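Local coordinates for uncharacterized protein (Xanthomonas campestris pv. campestris, PDB 3HIU), which is of unknown function but belongs to the DUF892 family of the ferritin clan and is built as a ferritin-like bundle of four long helices, at residues Q2-E5 against R6-W10; A26-A29 against S30-E33; M89-E92 against V93-G96; A117-A121 against G122-V126. One frame throughout, in Å; residues are numbered along the deposited sequence.

Overall arrangement
Four local contacts mark the ends of an all-helical, ferritin-like bundle. In chain order, contact 1 opens helix 2-28, contact 2 lies where that helix runs into a loop, contact 3 leads into helix 94-120, and contact 4 turns from that helix into helix 124-159. They fall into two pairs. Contacts 1 and 4 touch at one end, their centres about 10 Å apart; contacts 2 and 3 touch at the other, about 11 Å apart and joined by a salt bridge. Between the two ends, centres lie about 35 to 40 Å apart, across the chain's centre. Contacts 1 and 3 also face the second subunit, so both ends of the bundle take part in the dimer.

Contact 1: Q2-E5 against R6-W10; sequences QSRE and RLVKW. With EDO (1,2-ethanediol), chain R.
Arg6, Leu7, Val8 and Lys9 each give a backbone N-H to the carbonyl four residues back, on Gln2, Ser3, Arg4 and Glu5. The bond from Val8 N to Arg4 O is short, 2.8 Å, whereas that from Lys9 N to Glu5 O is longer, 3.2 Å, and the same oxygen also accepts hydroxyl O1 of an ethanediol.

Side-chain touching gathers on one methyl. Val8 CG2 meets CG of Arg4 at 3.8 Å and lies 3.1 Å from OE2 of Glu5. A bend at chi2 (46°) folds the Glu5 carboxylate back alongside Val8, and OE2 is buried there with no polar partner in the model.

Packing over a ring and charge occupy the other flank. The Arg6 chain doubles up at chi2 and chi3, bringing CD 3.3 Å above the Trp10 ring, near its rim, while the ethanediol lies over one face of the guanidinium, its exact position doubtful. Arg6 NE is salt-bridged to Glu159 of the second subunit, and Lys9 NZ to Asp91 of the same subunit and to Asp13 of its own chain. The arrangement is the opening of an alpha helix in a ferritin-like bundle, set against a dimer partner.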
loop_
_atom_site.group_PDB
_atom_site.type_symbol
_atom_site.label_atom_id
_atom_site.label_comp_id
_atom_site.label_asym_id
_atom_site.label_seq_id
_atom_site.Cartn_x
_atom_site.Cartn_y
_atom_site.Cartn_z
ATOM N N GLN B 2 -4.430 -29.228 4.790
ATOM C CA GLN B 2 -3.576 -28.134 4.326
ATOM C C GLN B 2 -4.417 -26.899 4.010
ATOM O O GLN B 2 -3.940 -25.768 4.086
ATOM C CB GLN B 2 -2.775 -28.554 3.087
ATOM C CG GLN B 2 -1.786 -27.496 2.596
ATOM C CD GLN B 2 -0.791 -27.083 3.670
ATOM O OE1 GLN B 2 -0.803 -25.945 4.138
ATOM N NE2 GLN B 2 0.067 -28.013 4.075
ATOM N N SER B 3 -5.671 -27.141 3.645
ATOM C CA SER B 3 -6.633 -26.076 3.423
ATOM C C SER B 3 -6.858 -25.286 4.708
ATOM O O SER B 3 -6.726 -24.067 4.714
ATOM C CB SER B 3 -7.956 -26.645 2.909
ATOM O OG SER B 3 -8.510 -27.563 3.830
ATOM N N ARG B 4 -7.191 -25.972 5.796
ATOM C CA ARG B 4 -7.419 -25.276 7.054
ATOM C C ARG B 4 -6.179 -24.545 7.503
ATOM O O ARG B 4 -6.253 -23.406 7.953
ATOM C CB ARG B 4 -7.836 -26.227 8.171
ATOM C CG ARG B 4 -7.703 -25.590 9.548
ATOM C CD ARG B 4 -8.382 -26.406 10.634
ATOM N NE ARG B 4 -9.829 -26.502 10.447
ATOM C CZ ARG B 4 -10.658 -27.033 11.340
ATOM N NH1 ARG B 4 -10.180 -27.501 12.482
ATOM N NH2 ARG B 4 -11.960 -27.087 11.094
ATOM N N GLU B 5 -5.038 -25.209 7.394
ATOM C CA GLU B 5 -3.806 -24.650 7.937
ATOM C C GLU B 5 -3.142 -23.598 7.041
ATOM O O GLU B 5 -2.216 -22.918 7.472
ATOM C CB GLU B 5 -2.833 -25.764 8.353
ATOM C CG GLU B 5 -2.719 -25.996 9.878
ATOM C CD GLU B 5 -4.061 -26.058 10.612
ATOM O OE1 GLU B 5 -4.281 -27.014 11.385
ATOM O OE2 GLU B 5 -4.893 -25.146 10.431
ATOM N N ARG B 6 -3.613 -23.449 5.807
ATOM C CA ARG B 6 -3.216 -22.293 5.006
ATOM C C ARG B 6 -4.103 -21.097 5.357
ATOM O O ARG B 6 -3.632 -19.971 5.472
ATOM C CB ARG B 6 -3.309 -22.590 3.514
ATOM C CG ARG B 6 -3.286 -21.332 2.654
ATOM C CD ARG B 6 -1.982 -20.584 2.846
ATOM N NE ARG B 6 -0.856 -21.420 2.456
ATOM C CZ ARG B 6 0.401 -21.210 2.826
ATOM N NH1 ARG B 6 1.357 -22.033 2.411
ATOM N NH2 ARG B 6 0.702 -20.185 3.613
ATOM N N LEU B 7 -5.395 -21.360 5.516
ATOM C CA LEU B 7 -6.363 -20.370 5.972
ATOM C C LEU B 7 -5.907 -19.822 7.327
ATOM O O LEU B 7 -5.835 -18.609 7.530
ATOM C CB LEU B 7 -7.737 -21.039 6.118
ATOM C CG LEU B 7 -9.039 -20.260 5.916
ATOM C CD1 LEU B 7 -10.159 -20.917 6.696
ATOM C CD2 LEU B 7 -8.889 -18.817 6.333
ATOM N N VAL B 8 -5.597 -20.733 8.247
ATOM C CA VAL B 8 -5.072 -20.389 9.568
ATOM C C VAL B 8 -3.768 -19.588 9.465
ATOM O O VAL B 8 -3.563 -18.607 10.194
ATOM C CB VAL B 8 -4.818 -21.658 10.404
ATOM C CG1 VAL B 8 -4.026 -21.329 11.650
ATOM C CG2 VAL B 8 -6.142 -22.339 10.758
ATOM N N LYS B 9 -2.895 -20.013 8.554
ATOM C CA LYS B 9 -1.649 -19.302 8.262
ATOM C C LYS B 9 -1.860 -17.820 7.880
ATOM O O LYS B 9 -1.201 -16.933 8.434
ATOM C CB LYS B 9 -0.893 -20.037 7.155
ATOM C CG LYS B 9 0.599 -19.799 7.155
ATOM C CD LYS B 9 0.960 -18.591 6.320
ATOM C CE LYS B 9 2.412 -18.186 6.524
ATOM N NZ LYS B 9 2.633 -16.809 6.000
ATOM N N TRP B 10 -2.774 -17.562 6.936
ATOM C CA TRP B 10 -3.083 -16.198 6.487
ATOM C C TRP B 10 -3.949 -15.450 7.483
ATOM O O TRP B 10 -3.846 -14.230 7.607
ATOM C CB TRP B 10 -3.724 -16.205 5.096
ATOM C CG TRP B 10 -2.755 -16.644 4.061
ATOM C CD1 TRP B 10 -1.420 -16.725 4.212
ATOM C CD2 TRP B 10 -3.037 -17.043 2.713
ATOM N NE1 TRP B 10 -0.836 -17.159 3.048
ATOM C CE2 TRP B 10 -1.810 -17.355 2.108
ATOM C CE3 TRP B 10 -4.204 -17.163 1.960
ATOM C CZ2 TRP B 10 -1.712 -17.788 0.788
ATOM C CZ3 TRP B 10 -4.104 -17.589 0.643
ATOM C CH2 TRP B 10 -2.870 -17.896 0.075
HETATM C C1 EDO R . 0.912 -24.035 5.084
HETATM O O1 EDO R . 0.745 -23.239 6.261
HETATM C C2 EDO R . 2.400 -24.243 4.807
HETATM O O2 EDO R . 2.568 -24.912 3.548
#

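Contact 2: A26-A29 against S30-E33; sequences AAMA and SRIE. With EDO (1,2-ethanediol), chain P.
Arg31 N reaches back three residues to Met28 O in a weak hydrogen bond of 3.3 Å, a turn of the i to i+3 kind through which helix 2-28 of the ferritin-like bundle passes into the loop leading to helix 36-62. The bond is long but fairly straight, with 153° at the hydrogen, and it is the one backbone hydrogen bond joining 26-29 to 30-33.

The tight side is built round the same carbonyl. Ile32 CG1 lies 3.5 Å from Met28 O and CD1 3.8 Å from it, so the branch runs past the oxygen rather than ending on it. CG1 stands opposite the Ile32 carbonyl carbon and beside its N (chi1 -64°), which turns the longer branch back toward the turn. Ile32 is buried, with Leu38 and Lys39 of helix 36-62 packed against it.

The outer side is much looser. Ser30 OG comes no nearer than 3.8 Å to Ala26 O, and Arg31 CG passes Ala27 O at the same distance. From CG to NE the arginine is extended, crossing the bent chain of the selenomethionine Met28; their closest carbons are modelled too near each other, so the detail of that crossing is doubtful. Beyond it, Arg31 NH1 makes a salt bridge with Glu92. Further along the loop, an ethanediol, probably from the crystallisation liquor, stands against the main chain: Glu33 N donates to its O2 across 2.6 Å in an almost perfectly straight bond, 177° at the hydrogen, and His34 N is bonded to the same molecule.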
loop_
_atom_site.group_PDB
_atom_site.type_symbol
_atom_site.label_atom_id
_atom_site.label_comp_id
_atom_site.label_asym_id
_atom_site.label_seq_id
_atom_site.Cartn_x
_atom_site.Cartn_y
_atom_site.Cartn_z
ATOM N N ALA B 26 -3.508 4.578 15.751
ATOM C CA ALA B 26 -3.565 5.155 17.091
ATOM C C ALA B 26 -2.391 6.104 17.330
ATOM O O ALA B 26 -2.339 6.802 18.343
ATOM C CB ALA B 26 -3.584 4.057 18.146
ATOM N N ALA B 27 -1.454 6.127 16.385
ATOM C CA ALA B 27 -0.302 7.016 16.467
ATOM C C ALA B 27 -0.312 8.103 15.392
ATOM O O ALA B 27 0.344 9.131 15.549
ATOM C CB ALA B 27 0.992 6.223 16.409
HETATM N N MSE B 28 -1.039 7.883 14.299
HETATM C CA MSE B 28 -1.167 8.927 13.287
HETATM C C MSE B 28 -2.203 9.926 13.778
HETATM O O MSE B 28 -2.124 11.121 13.486
HETATM C CB MSE B 28 -1.587 8.358 11.936
HETATM C CG MSE B 28 -1.037 9.128 10.740
HETATM SE SE MSE B 28 0.820 8.688 10.243
HETATM C CE MSE B 28 1.815 9.751 11.538
ATOM N N ALA B 29 -3.167 9.420 14.540
ATOM C CA ALA B 29 -4.197 10.250 15.151
ATOM C C ALA B 29 -3.592 11.275 16.107
ATOM O O ALA B 29 -4.072 12.407 16.196
ATOM C CB ALA B 29 -5.208 9.382 15.875
ATOM N N SER B 30 -2.534 10.877 16.812
ATOM C CA SER B 30 -1.877 11.744 17.796
ATOM C C SER B 30 -1.173 12.982 17.216
ATOM O O SER B 30 -0.978 13.975 17.923
ATOM C CB SER B 30 -0.887 10.938 18.643
ATOM O OG SER B 30 -1.561 10.232 19.669
ATOM N N ARG B 31 -0.800 12.927 15.940
ATOM C CA ARG B 31 -0.002 13.990 15.331
ATOM C C ARG B 31 -0.828 15.047 14.618
ATOM O O ARG B 31 -0.283 16.046 14.166
ATOM C CB ARG B 31 0.983 13.396 14.327
ATOM C CG ARG B 31 2.020 12.467 14.922
ATOM C CD ARG B 31 2.762 11.746 13.810
ATOM N NE ARG B 31 4.115 11.356 14.194
ATOM C CZ ARG B 31 5.157 12.181 14.188
ATOM N NH1 ARG B 31 5.001 13.449 13.829
ATOM N NH2 ARG B 31 6.355 11.745 14.551
ATOM N N ILE B 32 -2.136 14.823 14.504
ATOM C CA ILE B 32 -2.993 15.712 13.717
ATOM C C ILE B 32 -3.483 16.939 14.486
ATOM O O ILE B 32 -4.188 16.817 15.494
ATOM C CB ILE B 32 -4.207 14.981 13.143
ATOM C CG1 ILE B 32 -3.765 13.906 12.142
ATOM C CG2 ILE B 32 -5.158 15.981 12.492
ATOM C CD1 ILE B 32 -4.899 12.977 11.668
ATOM N N GLU B 33 -3.122 18.118 13.984
ATOM C CA GLU B 33 -3.506 19.366 14.613
ATOM C C GLU B 33 -4.461 20.126 13.730
ATOM O O GLU B 33 -5.220 20.951 14.212
ATOM C CB GLU B 33 -2.281 20.242 14.829
ATOM C CG GLU B 33 -1.047 19.503 15.290
ATOM C CD GLU B 33 0.193 20.388 15.295
ATOM O OE1 GLU B 33 0.619 20.842 14.208
ATOM O OE2 GLU B 33 0.743 20.624 16.392
HETATM C C1 EDO P . -0.078 19.201 10.256
HETATM O O1 EDO P . 0.074 19.217 8.833
HETATM C C2 EDO P . -0.768 17.926 10.718
HETATM O O2 EDO P . -1.644 18.264 11.792
#

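Contact 3: M89-E92 against V93-G96; sequences MTDE and VTKG
Lys95 and Asp91, four residues apart, meet across this contact, and the lysine shows how a side chain can climb past an acid without pairing with it. Its backbone N donates to Asp91 O at 3.3 Å in a nearly straight bond, although that oxygen is crowded in the model and its position is less sure. CB stands 3.9 Å from the same carbonyl. CG, placed beside the lysine N by chi1 of -62°, is near two oxygens of Asp91, 3.8 Å from O and 4.0 Å from OD2. A bend at chi2 (-43°) then swings CD a little outward, and CE returns to 4.0 Å from OD2. At the tip, NZ remains 5.2 Å from OD2: the opposite charges probably attract at that range, but the atoms are not in contact. The ammonium instead makes a cation-pi interaction with Trp10 of the second subunit.

Asp91 also crosses Thr94, whose modelled CG2 lies toward OD1, though too close to Asp91 O for the detail to be trusted. OD2 accepts the indole NE1 of Trp10 of the second subunit and is salt-bridged to Lys9 NZ of that subunit. Glu92 OE1 accepts a weak hydrogen bond from Thr90 OG1 and is salt-bridged to Arg31.

The segment thus leads a loop into helix 94-120. Within its own chain it leans on helix 124-159, with Asp91 against Phe155 and Thr94 against Val152, while helix 2-28 of the second subunit packs across Asp91, Thr94 and Lys95.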
loop_
_atom_site.group_PDB
_atom_site.type_symbol
_atom_site.label_atom_id
_atom_site.label_comp_id
_atom_site.label_asym_id
_atom_site.label_seq_id
_atom_site.Cartn_x
_atom_site.Cartn_y
_atom_site.Cartn_z
HETATM N N MSE B 89 7.542 22.923 9.755
HETATM C CA MSE B 89 7.674 22.443 8.385
HETATM C C MSE B 89 7.855 20.922 8.356
HETATM O O MSE B 89 8.612 20.383 7.549
HETATM C CB MSE B 89 8.820 23.166 7.660
HETATM C CG MSE B 89 10.219 22.629 7.959
HETATM SE SE MSE B 89 11.111 21.828 6.404
HETATM C CE MSE B 89 12.372 23.267 5.982
ATOM N N THR B 90 7.146 20.233 9.246
ATOM C CA THR B 90 7.160 18.772 9.258
ATOM C C THR B 90 6.235 18.182 8.189
ATOM O O THR B 90 5.144 18.695 7.925
ATOM C CB THR B 90 6.825 18.181 10.654
ATOM O OG1 THR B 90 5.549 18.657 11.105
ATOM C CG2 THR B 90 7.885 18.575 11.664
ATOM N N ASP B 91 6.695 17.092 7.585
ATOM C CA ASP B 91 6.040 16.472 6.446
ATOM C C ASP B 91 5.123 15.348 6.915
ATOM O O ASP B 91 4.340 14.808 6.125
ATOM C CB ASP B 91 7.117 15.860 5.548
ATOM C CG ASP B 91 6.909 16.160 4.085
ATOM O OD1 ASP B 91 5.990 16.938 3.746
ATOM O OD2 ASP B 91 7.687 15.616 3.270
ATOM N N GLU B 92 5.225 14.994 8.196
ATOM C CA GLU B 92 4.749 13.692 8.668
ATOM C C GLU B 92 3.266 13.406 8.394
ATOM O O GLU B 92 2.865 12.244 8.331
ATOM C CB GLU B 92 5.084 13.477 10.152
ATOM C CG GLU B 92 4.000 13.923 11.124
ATOM C CD GLU B 92 4.286 15.274 11.745
ATOM O OE1 GLU B 92 5.448 15.728 11.660
ATOM O OE2 GLU B 92 3.352 15.880 12.320
ATOM N N VAL B 93 2.465 14.457 8.217
ATOM C CA VAL B 93 1.022 14.294 7.999
ATOM C C VAL B 93 0.634 13.999 6.539
ATOM O O VAL B 93 -0.242 13.170 6.295
ATOM C CB VAL B 93 0.220 15.511 8.511
ATOM C CG1 VAL B 93 0.194 16.618 7.459
ATOM C CG2 VAL B 93 -1.200 15.095 8.886
ATOM N N THR B 94 1.272 14.676 5.582
ATOM C CA THR B 94 1.046 14.396 4.164
ATOM C C THR B 94 1.474 12.967 3.861
ATOM O O THR B 94 0.803 12.230 3.136
ATOM C CB THR B 94 1.824 15.376 3.241
ATOM O OG1 THR B 94 1.784 14.901 1.893
ATOM C CG2 THR B 94 3.272 15.474 3.649
ATOM N N LYS B 95 2.596 12.575 4.441
ATOM C CA LYS B 95 3.173 11.279 4.153
ATOM C C LYS B 95 2.536 10.196 5.002
ATOM O O LYS B 95 2.691 9.018 4.719
ATOM C CB LYS B 95 4.687 11.321 4.354
ATOM C CG LYS B 95 5.394 12.306 3.421
ATOM C CD LYS B 95 4.842 12.212 2.000
ATOM C CE LYS B 95 5.735 12.926 0.995
ATOM N NZ LYS B 95 5.219 12.798 -0.398
ATOM N N GLY B 96 1.815 10.596 6.044
ATOM C CA GLY B 96 1.078 9.647 6.860
ATOM C C GLY B 96 -0.179 9.234 6.130
ATOM O O GLY B 96 -0.588 8.077 6.156
#

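Contact 4: A117-A121 against G122-V126; sequences AARSA and GEQEV
Helix 94-120 ends in a Schellman motif: Gly122 turns to positive phi (63°), Glu123 N reaches back five residues to Ala118 O at 3.0 Å, and Gly122 N reaches back three to Arg119 O at 2.7 Å, as the chain curls over the helix end. Ala118 O takes a further, weak bond from Ala121 N. Glu123 then occupies the N-cap position of helix 124-159, so the two antiparallel helices of this ferritin-like hairpin are joined by a very short link.

On the inner side, Ala118 CB meets Val126 CG1 at 4.1 Å, the one apolar side-chain touch between the helix ends. Leu7 of helix 2-28 and Cys59 and Leu62 of helix 36-62 pack on Val126 and continue the bundle interior.

The outer side holds polar chains. Arg119 runs extended to a salt bridge between its NH2 and Glu131, about two turns further along helix 124-159 than Gln124. Gln124, bent at chi2, crosses the arginine stem at about a right angle and presents its amide to it, OE1 and NE2 both 4.1 Å from Arg119 CG.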
loop_
_atom_site.group_PDB
_atom_site.type_symbol
_atom_site.label_atom_id
_atom_site.label_comp_id
_atom_site.label_asym_id
_atom_site.label_seq_id
_atom_site.Cartn_x
_atom_site.Cartn_y
_atom_site.Cartn_z
ATOM N N ALA B 117 -8.747 -18.307 0.349
ATOM C CA ALA B 117 -8.268 -19.408 1.188
ATOM C C ALA B 117 -9.383 -19.944 2.087
ATOM O O ALA B 117 -9.323 -21.088 2.552
ATOM C CB ALA B 117 -7.064 -18.978 2.031
ATOM N N ALA B 118 -10.389 -19.110 2.340
ATOM C CA ALA B 118 -11.566 -19.540 3.086
ATOM C C ALA B 118 -12.541 -20.302 2.183
ATOM O O ALA B 118 -13.037 -21.367 2.543
ATOM C CB ALA B 118 -12.255 -18.342 3.730
ATOM N N ARG B 119 -12.822 -19.752 1.007
ATOM C CA ARG B 119 -13.712 -20.429 0.079
ATOM C C ARG B 119 -13.188 -21.828 -0.234
ATOM O O ARG B 119 -13.892 -22.829 -0.027
ATOM C CB ARG B 119 -13.929 -19.592 -1.186
ATOM C CG ARG B 119 -14.952 -18.481 -0.961
ATOM C CD ARG B 119 -15.168 -17.580 -2.165
ATOM N NE ARG B 119 -16.070 -16.478 -1.819
ATOM C CZ ARG B 119 -16.243 -15.382 -2.554
ATOM N NH1 ARG B 119 -15.574 -15.224 -3.689
ATOM N NH2 ARG B 119 -17.082 -14.435 -2.147
ATOM N N SER B 120 -11.943 -21.888 -0.709
ATOM C CA SER B 120 -11.274 -23.157 -1.011
ATOM C C SER B 120 -11.342 -24.157 0.154
ATOM O O SER B 120 -11.429 -25.367 -0.058
ATOM C CB SER B 120 -9.816 -22.905 -1.435
ATOM O OG SER B 120 -8.984 -24.026 -1.173
ATOM N N ALA B 121 -11.302 -23.639 1.381
ATOM C CA ALA B 121 -11.351 -24.470 2.584
ATOM C C ALA B 121 -12.790 -24.815 2.969
ATOM O O ALA B 121 -13.024 -25.562 3.923
ATOM C CB ALA B 121 -10.640 -23.779 3.742
ATOM N N GLY B 122 -13.745 -24.265 2.224
ATOM C CA GLY B 122 -15.149 -24.493 2.493
ATOM C C GLY B 122 -15.570 -23.951 3.842
ATOM O O GLY B 122 -16.523 -24.441 4.448
ATOM N N GLU B 123 -14.840 -22.950 4.325
ATOM C CA GLU B 123 -15.229 -22.225 5.526
ATOM C C GLU B 123 -15.935 -20.965 5.072
ATOM O O GLU B 123 -15.325 -19.903 4.962
ATOM C CB GLU B 123 -14.005 -21.857 6.373
ATOM C CG GLU B 123 -13.279 -23.028 7.029
ATOM C CD GLU B 123 -14.011 -23.598 8.239
ATOM O OE1 GLU B 123 -15.003 -22.989 8.693
ATOM O OE2 GLU B 123 -13.585 -24.662 8.739
ATOM N N GLN B 124 -17.223 -21.072 4.786
ATOM C CA GLN B 124 -17.937 -19.936 4.224
ATOM C C GLN B 124 -18.213 -18.817 5.238
ATOM O O GLN B 124 -18.343 -17.662 4.857
ATOM C CB GLN B 124 -19.216 -20.393 3.523
ATOM C CG GLN B 124 -18.969 -21.253 2.284
ATOM C CD GLN B 124 -18.363 -20.472 1.122
ATOM O OE1 GLN B 124 -18.432 -19.242 1.080
ATOM N NE2 GLN B 124 -17.773 -21.192 0.169
ATOM N N GLU B 125 -18.295 -19.156 6.520
ATOM C CA GLU B 125 -18.477 -18.153 7.572
ATOM C C GLU B 125 -17.219 -17.309 7.735
ATOM O O GLU B 125 -17.306 -16.097 7.887
ATOM C CB GLU B 125 -18.829 -18.801 8.918
ATOM C CG GLU B 125 -20.190 -19.480 8.973
ATOM C CD GLU B 125 -20.150 -20.949 8.558
ATOM O OE1 GLU B 125 -19.082 -21.433 8.117
ATOM O OE2 GLU B 125 -21.196 -21.624 8.680
ATOM N N VAL B 126 -16.054 -17.956 7.727
ATOM C CA VAL B 126 -14.780 -17.245 7.762
ATOM C C VAL B 126 -14.714 -16.281 6.578
ATOM O O VAL B 126 -14.335 -15.129 6.729
ATOM C CB VAL B 126 -13.572 -18.221 7.719
ATOM C CG1 VAL B 126 -12.263 -17.452 7.741
ATOM C CG2 VAL B 126 -13.626 -19.178 8.887
#